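Side-chain contacts in probable spore coat polysaccharide biosynthesis protein E (Chromobacterium violaceum ATCC 12472, PDB 3G8R), which probably acts as an N-acylneuraminate-9-phosphate synthase of the NeuB family, here the zinc-binding TIM-barrel part and the SAF domain of a longer protein: residues V67-F70 against E71-L75; P98-E101 against E102-D105; V154-M157 against L158-K162; S239-P242 against E243-R246. All coordinates share one frame; numbering follows the deposited sequence.

In the fold
All four contacts are local, each at a start or an end of a helix in the eight-stranded TIM barrel of the NeuB part. Contacts 2 and 4 are helix starts, where the chain leaves strands 93-98 and 221-225 for the helices 101-109 and 242-259; contact 1 takes in the short helix 67-72 and its end, contact 3 the end of 147-158. Contact 2 is the most buried, whereas the other three mix buried apolar residues with exposed polar ones. Contacts 1 and 2, with centres about 17 Å apart, both touch the second subunit. Asn241 caps its helix with its side chain, whereas Asp100 at the same position bonds Ser103 instead. Contact 3 alone lies away from the zinc site.

Contact 1: V67-F70 against E71-L75; sequences VKRF and EETRL
Lys68 and Glu72, one turn apart on the short helix 67-72, pair by charge. Lys68 NZ forms a long salt bridge to Glu72 OE1 at 3.7 Å, and the aliphatic CE comes nearer to the same oxygen, at 3.2 Å. Bends at the last two torsions of Lys68 carry its end across the Glu72 carboxylate, and both residues suit a solvent-facing side of a helix.

Backbone hydrogen bonds run along the helix. Glu71 N gives to Val67 O at 3.0 Å, and Glu72 N to Lys68 O at 2.9 Å. At the end of the helix Arg69 O receives the Thr73 hydroxyl, with OG1 to O at 2.9 Å, together with a weak bond from Thr73 N. Thr73 chi1 of 51° sets OG1 between its own backbone N and carbonyl carbon; a hydroxyl on a short side chain can reach back to the carbonyl four residues earlier.

Among van der Waals contacts, Val67 and Glu71 point the same way, Val67 CG1 lying 4.0 Å from Glu71 OE2, which is bonded to Gly60 N. Thr73 CG2 lies 4.1 Å from Arg69 NH1. Val67 and Phe70 are buried against Phe303 of the second subunit.

Arg69 NH2 bonds Asn15 OD1, and its side chain is about 7 Å from that of the zinc ligand His225. The arrangement is a Thr hydroxyl bonded to the carbonyl four residues back, where helical phi/psi ends, in a short helix between barrel strands 40-47 and 93-98.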
loop_
_atom_site.group_PDB
_atom_site.type_symbol
_atom_site.label_atom_id
_atom_site.label_comp_id
_atom_site.label_asym_id
_atom_site.label_seq_id
_atom_site.Cartn_x
_atom_site.Cartn_y
_atom_site.Cartn_z
ATOM N N VAL A 67 -6.768 31.755 -18.635
ATOM C CA VAL A 67 -6.314 32.643 -19.694
ATOM C C VAL A 67 -5.225 33.605 -19.219
ATOM O O VAL A 67 -4.147 33.646 -19.792
ATOM C CB VAL A 67 -7.467 33.433 -20.288
ATOM C CG1 VAL A 67 -6.965 34.372 -21.368
ATOM C CG2 VAL A 67 -8.454 32.491 -20.848
ATOM N N LYS A 68 -5.518 34.363 -18.171
ATOM C CA LYS A 68 -4.642 35.439 -17.718
ATOM C C LYS A 68 -3.359 34.869 -17.142
ATOM O O LYS A 68 -2.250 35.383 -17.409
ATOM C CB LYS A 68 -5.350 36.298 -16.662
ATOM C CG LYS A 68 -4.618 37.551 -16.265
ATOM C CD LYS A 68 -5.392 38.363 -15.256
ATOM C CE LYS A 68 -4.446 38.964 -14.198
ATOM N NZ LYS A 68 -4.650 40.459 -13.987
ATOM N N ARG A 69 -3.510 33.806 -16.357
ATOM C CA ARG A 69 -2.349 33.147 -15.776
ATOM C C ARG A 69 -1.394 32.701 -16.901
ATOM O O ARG A 69 -0.179 32.943 -16.809
ATOM C CB ARG A 69 -2.780 32.019 -14.825
ATOM C CG ARG A 69 -1.758 30.926 -14.595
ATOM C CD ARG A 69 -0.707 31.196 -13.482
ATOM N NE ARG A 69 -0.141 29.904 -13.036
ATOM C CZ ARG A 69 1.006 29.719 -12.371
ATOM N NH1 ARG A 69 1.792 30.754 -12.035
ATOM N NH2 ARG A 69 1.369 28.470 -12.050
ATOM N N PHE A 70 -1.951 32.130 -17.973
ATOM C CA PHE A 70 -1.158 31.682 -19.098
ATOM C C PHE A 70 -0.452 32.802 -19.822
ATOM O O PHE A 70 0.734 32.693 -20.144
ATOM C CB PHE A 70 -2.008 30.913 -20.099
ATOM C CG PHE A 70 -2.396 29.532 -19.643
ATOM C CD1 PHE A 70 -3.477 28.880 -20.214
ATOM C CD2 PHE A 70 -1.697 28.878 -18.631
ATOM C CE1 PHE A 70 -3.837 27.604 -19.796
ATOM C CE2 PHE A 70 -2.072 27.597 -18.209
ATOM C CZ PHE A 70 -3.134 26.974 -18.786
ATOM N N GLU A 71 -1.180 33.878 -20.094
ATOM C CA GLU A 71 -0.599 35.007 -20.826
ATOM C C GLU A 71 0.537 35.651 -20.036
ATOM O O GLU A 71 1.581 35.942 -20.602
ATOM C CB GLU A 71 -1.662 36.040 -21.232
ATOM C CG GLU A 71 -2.642 35.545 -22.310
ATOM C CD GLU A 71 -3.688 36.592 -22.741
ATOM O OE1 GLU A 71 -3.937 36.707 -23.970
ATOM O OE2 GLU A 71 -4.259 37.306 -21.866
ATOM N N GLU A 72 0.334 35.839 -18.735
ATOM C CA GLU A 72 1.307 36.521 -17.874
ATOM C C GLU A 72 2.657 35.816 -17.712
ATOM O O GLU A 72 3.691 36.473 -17.536
ATOM C CB GLU A 72 0.732 36.719 -16.483
ATOM C CG GLU A 72 -0.240 37.871 -16.343
ATOM C CD GLU A 72 -0.761 38.001 -14.916
ATOM O OE1 GLU A 72 -1.232 39.105 -14.559
ATOM O OE2 GLU A 72 -0.688 37.001 -14.146
ATOM N N THR A 73 2.642 34.488 -17.755
ATOM C CA THR A 73 3.845 33.713 -17.479
ATOM C C THR A 73 4.501 33.177 -18.749
ATOM O O THR A 73 5.433 32.363 -18.681
ATOM C CB THR A 73 3.550 32.550 -16.525
ATOM O OG1 THR A 73 2.433 31.817 -17.021
ATOM C CG2 THR A 73 3.219 33.073 -15.142
ATOM N N ARG A 74 4.001 33.648 -19.894
ATOM C CA ARG A 74 4.520 33.309 -21.223
ATOM C C ARG A 74 6.063 33.316 -21.291
ATOM O O ARG A 74 6.708 34.233 -20.779
ATOM C CB ARG A 74 3.907 34.283 -22.247
ATOM C CG ARG A 74 4.186 34.026 -23.719
ATOM C CD ARG A 74 3.972 35.309 -24.570
ATOM N NE ARG A 74 3.882 34.990 -26.003
ATOM C CZ ARG A 74 2.739 34.895 -26.690
ATOM N NH1 ARG A 74 2.760 34.582 -27.984
ATOM N NH2 ARG A 74 1.574 35.125 -26.084
ATOM N N LEU A 75 6.642 32.269 -21.883
ATOM C CA LEU A 75 8.079 32.243 -22.211
ATOM C C LEU A 75 8.357 31.896 -23.692
ATOM O O LEU A 75 7.613 31.136 -24.321
ATOM C CB LEU A 75 8.852 31.309 -21.274
ATOM C CG LEU A 75 9.112 31.707 -19.807
ATOM C CD1 LEU A 75 9.860 30.587 -19.122
ATOM C CD2 LEU A 75 9.899 32.999 -19.662
#

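Contact 2: P98-E101 against E102-D105; sequences PFDE and ESVD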
loop_
_atom_site.group_PDB
_atom_site.type_symbol
_atom_site.label_atom_id
_atom_site.label_comp_id
_atom_site.label_asym_id
_atom_site.label_seq_id
_atom_site.Cartn_x
_atom_site.Cartn_y
_atom_site.Cartn_z
ATOM N N PRO A 98 3.187 18.832 -23.855
ATOM C CA PRO A 98 2.695 19.646 -24.938
ATOM C C PRO A 98 1.184 19.723 -24.848
ATOM O O PRO A 98 0.542 18.790 -24.387
ATOM C CB PRO A 98 3.037 18.800 -26.140
ATOM C CG PRO A 98 2.735 17.419 -25.650
ATOM C CD PRO A 98 3.187 17.404 -24.209
ATOM N N PHE A 99 0.589 20.801 -25.316
ATOM C CA PHE A 99 -0.868 20.821 -25.377
ATOM C C PHE A 99 -1.320 21.013 -26.803
ATOM O O PHE A 99 -2.495 20.785 -27.101
ATOM C CB PHE A 99 -1.441 21.899 -24.458
ATOM C CG PHE A 99 -1.159 21.654 -23.012
ATOM C CD1 PHE A 99 -2.143 21.133 -22.185
ATOM C CD2 PHE A 99 0.098 21.920 -22.483
ATOM C CE1 PHE A 99 -1.883 20.881 -20.839
ATOM C CE2 PHE A 99 0.372 21.679 -21.160
ATOM C CZ PHE A 99 -0.618 21.150 -20.326
ATOM N N ASP A 100 -0.367 21.418 -27.659
ATOM C CA ASP A 100 -0.558 21.707 -29.095
ATOM C C ASP A 100 0.166 20.669 -29.893
ATOM O O ASP A 100 1.137 20.100 -29.410
ATOM C CB ASP A 100 0.208 22.963 -29.494
ATOM C CG ASP A 100 -0.398 24.197 -28.978
ATOM O OD1 ASP A 100 0.272 24.867 -28.174
ATOM O OD2 ASP A 100 -1.526 24.531 -29.392
ATOM N N GLU A 101 -0.222 20.498 -31.150
ATOM C CA GLU A 101 0.602 19.718 -32.050
ATOM C C GLU A 101 1.921 20.421 -32.214
ATOM O O GLU A 101 2.972 19.812 -32.057
ATOM C CB GLU A 101 -0.073 19.472 -33.400
ATOM C CG GLU A 101 -1.402 20.193 -33.611
ATOM C CD GLU A 101 -2.524 19.577 -32.802
ATOM O OE1 GLU A 101 -2.838 18.382 -33.011
ATOM O OE2 GLU A 101 -3.068 20.303 -31.946
ATOM N N GLU A 102 1.860 21.717 -32.482
ATOM C CA GLU A 102 3.071 22.522 -32.669
ATOM C C GLU A 102 4.022 22.426 -31.480
ATOM O O GLU A 102 5.225 22.606 -31.653
ATOM C CB GLU A 102 2.742 23.996 -32.973
ATOM C CG GLU A 102 3.972 24.855 -33.358
ATOM C CD GLU A 102 3.613 26.187 -34.040
ATOM O OE1 GLU A 102 4.514 27.054 -34.174
ATOM O OE2 GLU A 102 2.434 26.364 -34.440
ATOM N N SER A 103 3.498 22.154 -30.284
ATOM C CA SER A 103 4.367 22.056 -29.114
ATOM C C SER A 103 5.106 20.722 -29.094
ATOM O O SER A 103 6.217 20.625 -28.583
ATOM C CB SER A 103 3.598 22.301 -27.813
ATOM O OG SER A 103 2.987 23.580 -27.839
ATOM N N VAL A 104 4.496 19.701 -29.676
ATOM C CA VAL A 104 5.214 18.462 -29.900
ATOM C C VAL A 104 6.426 18.727 -30.804
ATOM O O VAL A 104 7.537 18.261 -30.510
ATOM C CB VAL A 104 4.326 17.371 -30.552
ATOM C CG1 VAL A 104 5.155 16.119 -30.884
ATOM C CG2 VAL A 104 3.133 17.021 -29.670
ATOM N N ASP A 105 6.205 19.465 -31.898
ATOM C CA ASP A 105 7.270 19.785 -32.833
ATOM C C ASP A 105 8.402 20.381 -32.049
ATOM O O ASP A 105 9.563 19.956 -32.168
ATOM C CB ASP A 105 6.787 20.788 -33.865
ATOM C CG ASP A 105 5.941 20.147 -34.946
ATOM O OD1 ASP A 105 6.366 19.098 -35.478
ATOM O OD2 ASP A 105 4.861 20.701 -35.280
#
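Asp100 and Ser103 face each other across the first turn of helix 101-109. Each has its side-chain group anti to its own carbonyl carbon, with chi1 of -72° for Asp100 and -58° for Ser103, and this brings the hydroxyl to the carboxylate: Ser103 OG gives a hydrogen bond to Asp100 OD1 at 3.0 Å, on the anti lone pair, away from OD2. OD1 also accepts from Asn49 N, so two donors grip one buried oxygen. The short carboxylate puts this acceptor where the hydroxyl and Asn49 N can both reach it.

Asp100 holds the N-cap position, yet its side chain makes no capping bond to the backbone; its carbonyl O instead takes weak bonds from Ser103 N and Val104 N. In the TIM barrel this is the loop by which strand 93-98 leads into helix 101-109.

Pro98 meets the same turn from the strand end. Its CB lies 3.9 Å from Ser103 CB and 4.0 Å from Val104 CG2, the ring running at a slant to the valine, an apolar pair suited to a buried junction. Val104 also packs on Ile131 of helix 125-132. The bent Glu101 chain makes a salt bridge with Arg280 of the second subunit.

Contact 3: V154-M157 against L158-K162; sequences VSFM and LHRGK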
loop_
_atom_site.group_PDB
_atom_site.type_symbol
_atom_site.label_atom_id
_atom_site.label_comp_id
_atom_site.label_asym_id
_atom_site.label_seq_id
_atom_site.Cartn_x
_atom_site.Cartn_y
_atom_site.Cartn_z
ATOM N N VAL A 154 -4.525 3.200 -24.006
ATOM C CA VAL A 154 -3.502 2.222 -23.696
ATOM C C VAL A 154 -3.296 1.321 -24.894
ATOM O O VAL A 154 -2.237 1.325 -25.496
ATOM C CB VAL A 154 -3.850 1.359 -22.469
ATOM C CG1 VAL A 154 -3.057 0.096 -22.475
ATOM C CG2 VAL A 154 -3.521 2.084 -21.220
ATOM N N SER A 155 -4.331 0.579 -25.246
ATOM C CA SER A 155 -4.303 -0.318 -26.376
ATOM C C SER A 155 -3.627 0.327 -27.593
ATOM O O SER A 155 -2.709 -0.239 -28.176
ATOM C CB SER A 155 -5.737 -0.749 -26.692
ATOM O OG SER A 155 -5.869 -1.260 -28.000
ATOM N N PHE A 156 -4.054 1.529 -27.936
ATOM C CA PHE A 156 -3.593 2.156 -29.147
ATOM C C PHE A 156 -2.117 2.494 -29.098
ATOM O O PHE A 156 -1.415 2.267 -30.062
ATOM C CB PHE A 156 -4.449 3.378 -29.438
ATOM C CG PHE A 156 -3.713 4.530 -30.077
ATOM C CD1 PHE A 156 -3.116 5.506 -29.294
ATOM C CD2 PHE A 156 -3.670 4.662 -31.456
ATOM C CE1 PHE A 156 -2.456 6.576 -29.867
ATOM C CE2 PHE A 156 -3.018 5.734 -32.044
ATOM C CZ PHE A 156 -2.412 6.698 -31.239
HETATM N N MSE A 157 -1.655 3.031 -27.974
HETATM C CA MSE A 157 -0.235 3.255 -27.742
HETATM C C MSE A 157 0.578 1.960 -27.675
HETATM O O MSE A 157 1.683 1.896 -28.194
HETATM C CB MSE A 157 -0.044 4.071 -26.465
HETATM C CG MSE A 157 -0.524 5.534 -26.582
HETATM SE SE MSE A 157 0.564 6.593 -27.553
HETATM C CE MSE A 157 -0.435 8.040 -27.803
ATOM N N LEU A 158 0.045 0.923 -27.038
ATOM C CA LEU A 158 0.818 -0.310 -26.832
ATOM C C LEU A 158 1.002 -1.057 -28.137
ATOM O O LEU A 158 2.023 -1.719 -28.378
ATOM C CB LEU A 158 0.135 -1.230 -25.829
ATOM C CG LEU A 158 0.363 -1.025 -24.333
ATOM C CD1 LEU A 158 -0.289 -2.166 -23.536
ATOM C CD2 LEU A 158 1.815 -0.854 -23.936
ATOM N N HIS A 159 -0.038 -0.992 -28.955
ATOM C CA HIS A 159 0.036 -1.481 -30.294
ATOM C C HIS A 159 0.706 -0.355 -31.042
ATOM O O HIS A 159 0.244 0.789 -30.976
ATOM C CB HIS A 159 -1.362 -1.679 -30.832
ATOM C CG HIS A 159 -1.385 -2.306 -32.178
ATOM N ND1 HIS A 159 -1.699 -1.601 -33.318
ATOM C CD2 HIS A 159 -1.098 -3.569 -32.575
ATOM C CE1 HIS A 159 -1.628 -2.408 -34.361
ATOM N NE2 HIS A 159 -1.271 -3.609 -33.935
ATOM N N ARG A 160 1.791 -0.656 -31.746
ATOM C CA ARG A 160 2.686 0.407 -32.220
ATOM C C ARG A 160 3.738 0.774 -31.143
ATOM O O ARG A 160 4.364 1.838 -31.168
ATOM C CB ARG A 160 1.901 1.618 -32.762
ATOM C CG ARG A 160 1.871 2.838 -31.893
ATOM C CD ARG A 160 0.709 3.739 -32.256
ATOM N NE ARG A 160 0.277 3.622 -33.653
ATOM C CZ ARG A 160 -0.863 3.047 -34.058
ATOM N NH1 ARG A 160 -1.717 2.501 -33.175
ATOM N NH2 ARG A 160 -1.145 3.005 -35.361
ATOM N N GLY A 161 3.899 -0.147 -30.201
ATOM C CA GLY A 161 5.177 -0.388 -29.523
ATOM C C GLY A 161 5.750 0.678 -28.618
ATOM O O GLY A 161 6.953 0.682 -28.348
ATOM N N LYS A 162 4.882 1.554 -28.124
ATOM C CA LYS A 162 5.300 2.618 -27.245
ATOM C C LYS A 162 5.663 2.193 -25.816
ATOM O O LYS A 162 5.099 1.268 -25.262
ATOM C CB LYS A 162 4.227 3.685 -27.236
ATOM C CG LYS A 162 4.581 4.829 -28.113
ATOM C CD LYS A 162 3.728 4.850 -29.348
ATOM C CE LYS A 162 4.532 5.312 -30.597
ATOM N NZ LYS A 162 5.296 6.573 -30.361
#
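This is a helix C-terminal contact, Phe156 and Met157 folding against Arg160 and Lys162 where helix 147-158 ends and the chain turns toward barrel strand 164-168. Arg160 bends back over the last turn: its NH1 gives a hydrogen bond to Phe156 O at 3.1 Å, although the geometry round that oxygen is strained and its detail doubtful. A long, flexible cation suits a helix end, where the last carbonyls lack the N-H donors of a further turn. The Phe156 side chain crosses that of Arg160 at a slant, the ring plane 30° from that of the guanidinium; CE2 sits over one guanidinium face, and Arg160 CD rises above one face of the ring, toward its rim.

The backbone closes in a Schellman motif. Lys162 N bonds Met157 O at 3.2 Å and Gly161 N bonds Leu158 O at 3.1 Å; Gly161, the C-prime residue, has a positive phi of 67°, which glycine adopts easily.

Selenomethionine Met157 is buried, packing on Leu164 of the next strand, and its SE lies 4.0 Å from Lys162 CD. The lysine chain, bent at three torsions, carries NZ on to the carbonyls of Ser134 and Ala132. Val154 and Leu158 run side by side, with CG1 to CD1 at 3.7 Å.

Contact 4: S239-P242 against E243-R246; sequences SANP and EQVR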
loop_
_atom_site.group_PDB
_atom_site.type_symbol
_atom_site.label_atom_id
_atom_site.label_comp_id
_atom_site.label_asym_id
_atom_site.label_seq_id
_atom_site.Cartn_x
_atom_site.Cartn_y
_atom_site.Cartn_z
ATOM N N SER A 239 1.952 23.147 -4.513
ATOM C CA SER A 239 3.311 23.119 -5.051
ATOM C C SER A 239 4.278 23.121 -3.921
ATOM O O SER A 239 4.175 23.955 -3.037
ATOM C CB SER A 239 3.565 24.305 -5.972
ATOM O OG SER A 239 2.576 24.331 -6.991
ATOM N N ALA A 240 5.215 22.181 -3.938
ATOM C CA ALA A 240 6.135 22.020 -2.809
ATOM C C ALA A 240 7.399 22.829 -3.000
ATOM O O ALA A 240 7.938 22.875 -4.098
ATOM C CB ALA A 240 6.480 20.541 -2.582
ATOM N N ASN A 241 7.861 23.455 -1.922
ATOM C CA ASN A 241 9.145 24.126 -1.928
ATOM C C ASN A 241 10.266 23.120 -1.749
ATOM O O ASN A 241 10.003 21.964 -1.462
ATOM C CB ASN A 241 9.195 25.196 -0.841
ATOM C CG ASN A 241 9.070 24.629 0.537
ATOM O OD1 ASN A 241 9.851 23.785 0.941
ATOM N ND2 ASN A 241 8.101 25.108 1.281
ATOM N N PRO A 242 11.530 23.553 -1.904
ATOM C CA PRO A 242 12.653 22.616 -1.821
ATOM C C PRO A 242 12.757 21.889 -0.491
ATOM O O PRO A 242 13.217 20.746 -0.454
ATOM C CB PRO A 242 13.872 23.523 -2.024
ATOM C CG PRO A 242 13.370 24.586 -2.906
ATOM C CD PRO A 242 11.985 24.882 -2.357
ATOM N N GLU A 243 12.341 22.542 0.590
ATOM C CA GLU A 243 12.347 21.905 1.909
ATOM C C GLU A 243 11.359 20.727 1.924
ATOM O O GLU A 243 11.652 19.668 2.511
ATOM C CB GLU A 243 12.027 22.907 3.034
ATOM C CG GLU A 243 12.925 24.194 3.073
ATOM C CD GLU A 243 12.701 25.202 1.901
ATOM O OE1 GLU A 243 11.639 25.878 1.868
ATOM O OE2 GLU A 243 13.609 25.325 1.034
ATOM N N GLN A 244 10.205 20.884 1.276
ATOM C CA GLN A 244 9.224 19.810 1.374
ATOM C C GLN A 244 9.435 18.738 0.341
ATOM O O GLN A 244 8.951 17.611 0.516
ATOM C CB GLN A 244 7.747 20.265 1.475
ATOM C CG GLN A 244 7.361 21.560 0.803
ATOM C CD GLN A 244 6.141 22.214 1.431
ATOM O OE1 GLN A 244 5.501 23.045 0.822
ATOM N NE2 GLN A 244 5.825 21.836 2.646
ATOM N N VAL A 245 10.194 19.054 -0.701
ATOM C CA VAL A 245 10.595 18.008 -1.635
ATOM C C VAL A 245 11.537 17.016 -0.996
ATOM O O VAL A 245 11.357 15.822 -1.160
ATOM C CB VAL A 245 11.220 18.543 -2.925
ATOM C CG1 VAL A 245 11.612 17.406 -3.804
ATOM C CG2 VAL A 245 10.205 19.405 -3.666
ATOM N N ARG A 246 12.530 17.501 -0.261
ATOM C CA ARG A 246 13.475 16.625 0.393
ATOM C C ARG A 246 12.753 15.710 1.325
ATOM O O ARG A 246 13.056 14.531 1.391
ATOM C CB ARG A 246 14.484 17.415 1.193
ATOM C CG ARG A 246 15.525 16.520 1.843
ATOM C CD ARG A 246 16.900 17.187 1.922
ATOM N NE ARG A 246 17.795 16.329 2.681
ATOM C CZ ARG A 246 18.685 15.500 2.140
ATOM N NH1 ARG A 246 19.403 14.723 2.942
ATOM N NH2 ARG A 246 18.852 15.438 0.816
#
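Asn241 reaches Gln244 because its chi1 of 63° places CG between its own backbone N and carbonyl carbon, swinging the amide over the start of helix 242-259. Its OD1 then accepts from Gln244 N at 2.9 Å, the donor standing 37° out of the amide plane and so not on a lone pair. The Gln244 side chain crosses the asparagine at about a right angle, with the amide planes stacked 2° apart and ND2 of Asn241 3.5 Å from CD of Gln244. Asparagine suits the N-cap because a short side chain with an acceptor can answer an amide of the first turn.

The Asn241 carbonyl is used as well: Val245 N bonds its O at 3.0 Å, and Gln244 N adds a weak bond to that oxygen. Pro242, the first helical residue, has no N-H to leave without an acceptor, which suits it to this position. It packs on Ala29 and Ile30 of helix 21-33.

Ala240, small and buried, packs against the first turn, its CB 3.6 Å from Gln244 CG and 4.0 Å from Val245 CG2. Its backbone bonds to that of the zinc ligand His225, and the Ser239 side chain is about 4 Å from that of His225.

Together these features make an asparagine N-cap followed by proline, at the helix after the eighth strand of the TIM barrel, beside the zinc site.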